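Local coordinates for protein leucyl-trna synthetase (Plasmodium knowlesi, PDB 5FOF) that forms the editing domain of a cytosolic leucyl-tRNA synthetase and probably hydrolyses mischarged aminoacyl-tRNA, its P. falciparum homologue being a target of antimalarial benzoxaboroles, at residues N310-K313 / L314-Y318; E45-E48 / I49-N53; Y266-M270 / E271-S275. One frame throughout, in Å; residues are numbered along the deposited sequence.

Interaction 1: residues N310-K313 / L314-Y318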
# COMPACT_ATOMS: atom_id res chain seq x y z
N ASN A 310 -21.58 -3.55 1.92
CA ASN A 310 -22.22 -2.47 1.16
C ASN A 310 -21.30 -1.25 1.04
O ASN A 310 -21.18 -0.66 -0.01
CB ASN A 310 -23.58 -2.09 1.77
CG ASN A 310 -24.61 -3.22 1.70
OD1 ASN A 310 -24.56 -4.08 0.82
ND2 ASN A 310 -25.58 -3.19 2.62
N CYS A 311 -20.64 -0.88 2.14
CA CYS A 311 -19.77 0.29 2.16
C CYS A 311 -18.54 0.07 1.27
O CYS A 311 -18.25 0.87 0.37
CB CYS A 311 -19.36 0.62 3.60
SG CYS A 311 -18.02 1.82 3.75
N ARG A 312 -17.84 -1.05 1.52
CA ARG A 312 -16.66 -1.46 0.73
C ARG A 312 -16.83 -1.19 -0.74
O ARG A 312 -15.95 -0.60 -1.36
CB ARG A 312 -16.37 -2.95 0.93
CG ARG A 312 -15.15 -3.48 0.20
CD ARG A 312 -14.79 -4.87 0.68
NE ARG A 312 -14.37 -4.87 2.08
CZ ARG A 312 -14.09 -5.96 2.78
NH1 ARG A 312 -14.14 -7.16 2.22
NH2 ARG A 312 -13.73 -5.85 4.05
N LYS A 313 -17.96 -1.61 -1.28
CA LYS A 313 -18.28 -1.42 -2.70
C LYS A 313 -18.38 0.05 -3.07
O LYS A 313 -17.93 0.45 -4.15
CB LYS A 313 -19.59 -2.13 -3.07
CG LYS A 313 -19.78 -2.34 -4.56
CD LYS A 313 -21.22 -2.62 -4.96
CE LYS A 313 -21.30 -2.69 -6.49
NZ LYS A 313 -22.66 -2.96 -7.03
N LEU A 314 -19.00 0.85 -2.20
CA LEU A 314 -19.14 2.28 -2.41
C LEU A 314 -17.78 2.99 -2.39
O LEU A 314 -17.52 3.88 -3.22
CB LEU A 314 -20.12 2.90 -1.39
CG LEU A 314 -21.58 2.42 -1.52
CD1 LEU A 314 -22.44 2.94 -0.38
CD2 LEU A 314 -22.24 2.78 -2.85
N VAL A 315 -16.91 2.58 -1.47
CA VAL A 315 -15.58 3.17 -1.34
C VAL A 315 -14.73 2.86 -2.58
O VAL A 315 -14.02 3.74 -3.06
CB VAL A 315 -14.86 2.72 -0.04
CG1 VAL A 315 -13.43 3.24 0.02
CG2 VAL A 315 -15.61 3.22 1.18
N LYS A 316 -14.81 1.63 -3.08
CA LYS A 316 -14.05 1.24 -4.28
C LYS A 316 -14.52 2.03 -5.51
O LYS A 316 -13.69 2.44 -6.33
CB LYS A 316 -14.13 -0.28 -4.54
CG LYS A 316 -13.29 -1.08 -3.55
CD LYS A 316 -13.65 -2.56 -3.51
CE LYS A 316 -13.35 -3.25 -4.82
NZ LYS A 316 -13.30 -4.72 -4.62
N GLN A 317 -15.84 2.25 -5.60
CA GLN A 317 -16.44 3.11 -6.64
C GLN A 317 -15.93 4.54 -6.51
O GLN A 317 -15.59 5.16 -7.51
CB GLN A 317 -17.99 3.08 -6.58
CG GLN A 317 -18.62 1.78 -7.09
CD GLN A 317 -20.14 1.70 -6.89
OE1 GLN A 317 -20.73 2.41 -6.09
NE2 GLN A 317 -20.78 0.80 -7.63
N TYR A 318 -15.86 5.04 -5.28
CA TYR A 318 -15.32 6.36 -5.00
C TYR A 318 -13.83 6.43 -5.39
O TYR A 318 -13.39 7.36 -6.07
CB TYR A 318 -15.54 6.74 -3.52
CG TYR A 318 -14.89 8.04 -3.10
CD1 TYR A 318 -13.51 8.11 -2.84
CD2 TYR A 318 -15.64 9.22 -2.96
CE1 TYR A 318 -12.91 9.30 -2.49
CE2 TYR A 318 -15.04 10.42 -2.60
CZ TYR A 318 -13.67 10.45 -2.37
OH TYR A 318 -13.05 11.62 -2.00

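Interaction 2: residues E45-E48 / I49-N53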
# COMPACT_ATOMS: atom_id res chain seq x y z
N GLU A 45 13.03 14.51 -0.29
CA GLU A 45 13.26 13.38 0.62
C GLU A 45 13.32 12.03 -0.13
O GLU A 45 14.15 11.19 0.20
CB GLU A 45 12.26 13.36 1.78
CG GLU A 45 12.59 14.40 2.85
CD GLU A 45 11.46 14.71 3.83
OE1 GLU A 45 10.26 14.65 3.44
OE2 GLU A 45 11.79 15.04 5.00
N PHE A 46 12.50 11.86 -1.17
CA PHE A 46 12.61 10.65 -1.99
C PHE A 46 13.85 10.70 -2.88
O PHE A 46 14.54 9.69 -3.04
CB PHE A 46 11.36 10.42 -2.84
CG PHE A 46 11.44 9.16 -3.67
CD1 PHE A 46 11.24 7.91 -3.08
CD2 PHE A 46 11.76 9.22 -5.01
CE1 PHE A 46 11.33 6.75 -3.83
CE2 PHE A 46 11.86 8.05 -5.77
CZ PHE A 46 11.64 6.82 -5.18
N TYR A 47 14.14 11.87 -3.44
CA TYR A 47 15.32 12.05 -4.29
C TYR A 47 16.63 11.79 -3.53
O TYR A 47 17.56 11.22 -4.09
CB TYR A 47 15.37 13.43 -4.94
CG TYR A 47 16.46 13.52 -5.97
CD1 TYR A 47 16.44 12.72 -7.09
CD2 TYR A 47 17.54 14.39 -5.81
CE1 TYR A 47 17.44 12.78 -8.05
CE2 TYR A 47 18.55 14.46 -6.76
CZ TYR A 47 18.50 13.65 -7.88
OH TYR A 47 19.49 13.68 -8.83
N GLU A 48 16.69 12.19 -2.27
CA GLU A 48 17.86 11.87 -1.46
C GLU A 48 18.11 10.37 -1.52
O GLU A 48 19.19 9.94 -1.92
CB GLU A 48 17.71 12.31 -0.01
CG GLU A 48 18.99 12.12 0.79
CD GLU A 48 18.77 12.19 2.28
OE1 GLU A 48 17.97 13.05 2.73
OE2 GLU A 48 19.40 11.38 3.00
N ILE A 49 17.07 9.61 -1.15
CA ILE A 49 17.10 8.14 -1.14
C ILE A 49 17.56 7.61 -2.50
O ILE A 49 18.35 6.68 -2.56
CB ILE A 49 15.72 7.54 -0.72
CG1 ILE A 49 15.45 7.80 0.77
CG2 ILE A 49 15.62 6.03 -0.97
CD1 ILE A 49 13.98 7.84 1.13
N TYR A 50 17.08 8.20 -3.57
CA TYR A 50 17.46 7.76 -4.90
C TYR A 50 18.97 7.93 -5.16
O TYR A 50 19.58 7.03 -5.74
CB TYR A 50 16.64 8.49 -5.96
CG TYR A 50 17.06 8.19 -7.39
CD1 TYR A 50 16.53 7.11 -8.09
CD2 TYR A 50 18.00 9.00 -8.04
CE1 TYR A 50 16.91 6.84 -9.40
CE2 TYR A 50 18.39 8.74 -9.35
CZ TYR A 50 17.85 7.66 -10.02
OH TYR A 50 18.23 7.42 -11.30
N LEU A 51 19.55 9.06 -4.74
CA LEU A 51 20.99 9.37 -4.95
C LEU A 51 21.87 8.43 -4.17
O LEU A 51 22.86 7.92 -4.69
CB LEU A 51 21.34 10.79 -4.53
CG LEU A 51 20.72 11.95 -5.31
CD1 LEU A 51 21.17 13.25 -4.66
CD2 LEU A 51 21.10 11.91 -6.78
N ARG A 52 21.53 8.23 -2.91
CA ARG A 52 22.23 7.27 -2.07
C ARG A 52 22.21 5.87 -2.70
O ARG A 52 23.25 5.22 -2.77
CB ARG A 52 21.63 7.25 -0.66
CG ARG A 52 22.42 6.42 0.35
CD ARG A 52 21.60 6.11 1.58
NE ARG A 52 21.03 7.32 2.19
CZ ARG A 52 19.73 7.58 2.40
NH1 ARG A 52 18.78 6.71 2.07
NH2 ARG A 52 19.37 8.73 2.98
N ASN A 53 21.05 5.41 -3.17
CA ASN A 53 20.95 4.05 -3.74
C ASN A 53 21.34 3.94 -5.23
O ASN A 53 21.47 2.83 -5.75
CB ASN A 53 19.58 3.43 -3.46
CG ASN A 53 19.46 2.92 -2.03
OD1 ASN A 53 19.73 1.74 -1.75
ND2 ASN A 53 19.06 3.80 -1.10

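Interaction 3: residues Y266-M270 / E271-S275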
# COMPACT_ATOMS: atom_id res chain seq x y z
N TYR A 266 -9.15 -4.53 20.66
CA TYR A 266 -9.94 -5.43 21.52
C TYR A 266 -9.57 -6.91 21.34
O TYR A 266 -9.52 -7.65 22.32
CB TYR A 266 -11.44 -5.20 21.27
CG TYR A 266 -12.38 -5.98 22.15
CD1 TYR A 266 -12.74 -7.31 21.84
CD2 TYR A 266 -12.96 -5.39 23.28
CE1 TYR A 266 -13.62 -8.03 22.63
CE2 TYR A 266 -13.85 -6.11 24.08
CZ TYR A 266 -14.17 -7.42 23.74
OH TYR A 266 -15.05 -8.14 24.52
N PHE A 267 -9.32 -7.34 20.10
CA PHE A 267 -8.94 -8.72 19.81
C PHE A 267 -7.45 -9.03 20.09
O PHE A 267 -7.12 -10.15 20.48
CB PHE A 267 -9.34 -9.10 18.37
CG PHE A 267 -10.81 -9.38 18.21
CD1 PHE A 267 -11.72 -8.35 18.17
CD2 PHE A 267 -11.28 -10.69 18.12
CE1 PHE A 267 -13.07 -8.61 18.03
CE2 PHE A 267 -12.64 -10.95 17.97
CZ PHE A 267 -13.53 -9.91 17.94
N TYR A 268 -6.57 -8.05 19.89
CA TYR A 268 -5.17 -8.14 20.36
C TYR A 268 -5.03 -8.42 21.87
O TYR A 268 -4.18 -9.20 22.27
CB TYR A 268 -4.43 -6.84 20.03
CG TYR A 268 -3.02 -6.69 20.54
CD1 TYR A 268 -1.93 -7.09 19.78
CD2 TYR A 268 -2.77 -6.07 21.77
CE1 TYR A 268 -0.64 -6.93 20.23
CE2 TYR A 268 -1.47 -5.89 22.24
CZ TYR A 268 -0.41 -6.31 21.47
OH TYR A 268 0.88 -6.11 21.93
N GLU A 269 -5.86 -7.75 22.68
CA GLU A 269 -5.82 -7.91 24.14
C GLU A 269 -6.49 -9.20 24.59
O GLU A 269 -5.93 -9.93 25.40
CB GLU A 269 -6.48 -6.72 24.84
CG GLU A 269 -5.69 -5.42 24.76
CD GLU A 269 -6.36 -4.27 25.49
OE1 GLU A 269 -7.41 -4.46 26.14
OE2 GLU A 269 -5.82 -3.15 25.43
N MET A 270 -7.69 -9.47 24.06
CA MET A 270 -8.48 -10.66 24.41
C MET A 270 -7.84 -11.99 23.96
O MET A 270 -8.13 -13.03 24.54
CB MET A 270 -9.90 -10.56 23.81
CG MET A 270 -10.95 -11.48 24.41
SD MET A 270 -12.20 -12.05 23.23
CE MET A 270 -11.28 -13.20 22.20
N GLU A 271 -6.99 -11.96 22.93
CA GLU A 271 -6.22 -13.14 22.52
C GLU A 271 -4.74 -13.04 22.95
O GLU A 271 -3.86 -13.69 22.36
CB GLU A 271 -6.34 -13.33 21.00
CG GLU A 271 -7.78 -13.51 20.49
CD GLU A 271 -8.30 -14.95 20.55
OE1 GLU A 271 -7.51 -15.90 20.78
OE2 GLU A 271 -9.52 -15.14 20.34
N LYS A 272 -4.47 -12.22 23.98
CA LYS A 272 -3.13 -12.04 24.60
C LYS A 272 -1.95 -12.17 23.63
O LYS A 272 -1.03 -12.96 23.84
CB LYS A 272 -2.97 -12.98 25.80
CG LYS A 272 -4.22 -13.04 26.67
CD LYS A 272 -3.93 -13.46 28.10
CE LYS A 272 -5.23 -13.65 28.86
NZ LYS A 272 -5.09 -13.18 30.27
N ILE A 273 -2.01 -11.37 22.58
CA ILE A 273 -0.94 -11.28 21.59
C ILE A 273 0.19 -10.47 22.25
O ILE A 273 -0.08 -9.47 22.91
CB ILE A 273 -1.41 -10.61 20.27
CG1 ILE A 273 -2.63 -11.32 19.65
CG2 ILE A 273 -0.27 -10.55 19.26
CD1 ILE A 273 -2.34 -12.65 18.99
N SER A 274 1.42 -10.95 22.08
CA SER A 274 2.62 -10.32 22.66
C SER A 274 3.57 -9.73 21.61
O SER A 274 4.54 -9.05 21.96
CB SER A 274 3.42 -11.37 23.46
OG SER A 274 2.64 -11.95 24.48
N SER A 275 3.29 -10.01 20.33
CA SER A 275 4.20 -9.69 19.22
C SER A 275 3.43 -9.79 17.91
O SER A 275 2.50 -10.58 17.80
CB SER A 275 5.38 -10.66 19.23
OG SER A 275 6.31 -10.39 18.21

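Interaction 1: residues N310-K313 / L314-Y318
A chi1 of 168° turns Cys311 SG away from its own N and beside the carbonyl carbon, while Val315 keeps CG2 on the side of its own N, directed back along the helix, and this pair of torsions brings SG to 3.8 Å from CG2. Both side chains also touch Tyr303, which covers this side of the helix; Leu314 rests against Tyr303 too, and against Met306. One position on from Cys311 and Val315, Arg312 and Lys316 run side by side and point the same way, Arg312 CG lying 4.1 Å from Lys316 CD. Their like-charged ends diverge, Arg312 NE and Lys316 NZ being 6.8 Å apart, and each has its own acid: Arg312 NH2 bridges to Glu87 and Lys316 NZ to Glu32, while Arg312 NH1 bonds to Tyr289. Cys311 with Val315 and Arg312 with Lys316 are i to i+4 neighbours on the alpha-helix 308-321, whose backbone bonds from Val315, Lys316 and Gln317 are sound. Leu314 N to Asn310 O is weak, at 3.4 Å. On the exposed side Gln317 swings its amide across the extended Lys313 chain, NE2 coming to 3.7 Å from Lys313 CE.

Interaction 2: residues E45-E48 / I49-N53
Glu48 OE2 and Arg52 NH2 form a salt bridge of 2.7 Å one helical turn apart. The carboxylate oxygen meets the guanidinium at its edge, near its plane, yet the two flat groups are turned 81° against each other, so a single oxygen and a single nitrogen carry the bond. Arg52 folds its chain at chi3 to come back over the turn, and its other terminal nitrogen, NH1, bridges to Glu178. The guanidinium is thus held between two acids, which should limit its rotation. Glu178 also accepts a bond from Asn53 ND2, tying the end of this face to helix 176-179.

Another face of the helix is aromatic and aliphatic. Leu51 directs CG back toward the preceding turn (chi1 -65°) and lays it over one face of the Tyr47 ring, 4.0 Å from the centroid, as a CH-pi contact displaced toward the rim. The methyl CD2 lies at the hydroxyl end of the ring, a close 3.3 Å from Tyr47 CZ. Beside it the Tyr50 ring lies nearly parallel to that of Tyr47, at 18°, but the two are slid so far apart that they barely overlap; they touch through Tyr47 CE1 and Tyr50 CD2 at 3.8 Å. Phe72 meets the rings of both Phe46 and Tyr50, edge-to-face with the former. Ile49 brings CD1 to 3.5 Å from Glu45 O.

Backbone bonds of 3.0 Å from Tyr50 N to Phe46 O and from Leu51 N to Tyr47 O run beneath these side chains. With Phe46, Ile49 and Tyr50 buried against Phe72, Leu182 and Met172, and Glu45, Glu48 and Arg52 exposed, 43-55 is an amphipathic alpha-helix laid against strand 170-175 of the sheet.

Interaction 3: residues Y266-M270 / E271-S275
Tyr268 and Ile273 make the close-packed part of this contact, where the chain turns out of helix 263-270. The ring, carried anti to the Tyr268 backbone N (chi1 174°), crosses the departing chain at Ile273, and the branched carbon Ile273 CB fits against Tyr268 CD1 at 3.6 Å, with the methyl CG2 next to it at 3.8 Å from CE1. Farther out, the carbonyl oxygen Ile273 O sits over one face of the same ring, displaced toward its rim and 3.5 Å from CZ. The Tyr268 ring also meets that of Tyr222 and touches helix 219-230 at Ala223 and Gln226. Ile273 is buried and reaches Val284 of helix 281-295, the helix against which Phe267 packs as well.

The other side is looser, with Met270 and Lys272 exposed. Met270 runs beside Glu271, pointing the same way, its methyl CE 3.2 Å from Glu271 OE2, in contact with no directed bond; Glu271 also touches Val284. Lys272 stands clear of the helix end, its aliphatic CG no nearer than 3.8 Å to Glu269 O.

Between the two sides the backbone closes the helix. Glu271 N still makes the helical bond to Phe267 O, 3.0 Å long. Lys272 then takes a positive phi of 33°, which reverses the chain and points two successive amides back at the last turn: Lys272 N to Glu269 O at 3.1 Å, and Ile273 N to Tyr268 O, also 3.1 Å, the latter nearly straight. The doubled return bonds, the left-handed Lys272 and the apolar contact between Tyr268 and the residue just beyond Lys272 are the hallmarks of a Schellman motif at a helix C terminus.

Overall arrangement
From the N terminus the chain passes strand 33-40 and enters helix 43-55, the site of interaction 2; much later it reaches interaction 3 at the end of helix 263-270, and then interaction 1 on helix 308-321. All three are local, in series, neither nested nor crossed, and none closes a long loop. Their centres lie 30 to 38 Å apart, interactions 1 and 2 on opposite sides of the chain's centre. Helix 281-295 joins the later two, packing on interaction 3 and bonding Arg312 through Tyr289. Helix 43-55 follows strand 33-40 and helix 308-321 precedes strand 325-328; these strands pair antiparallel, so both helices connect to the same sheet.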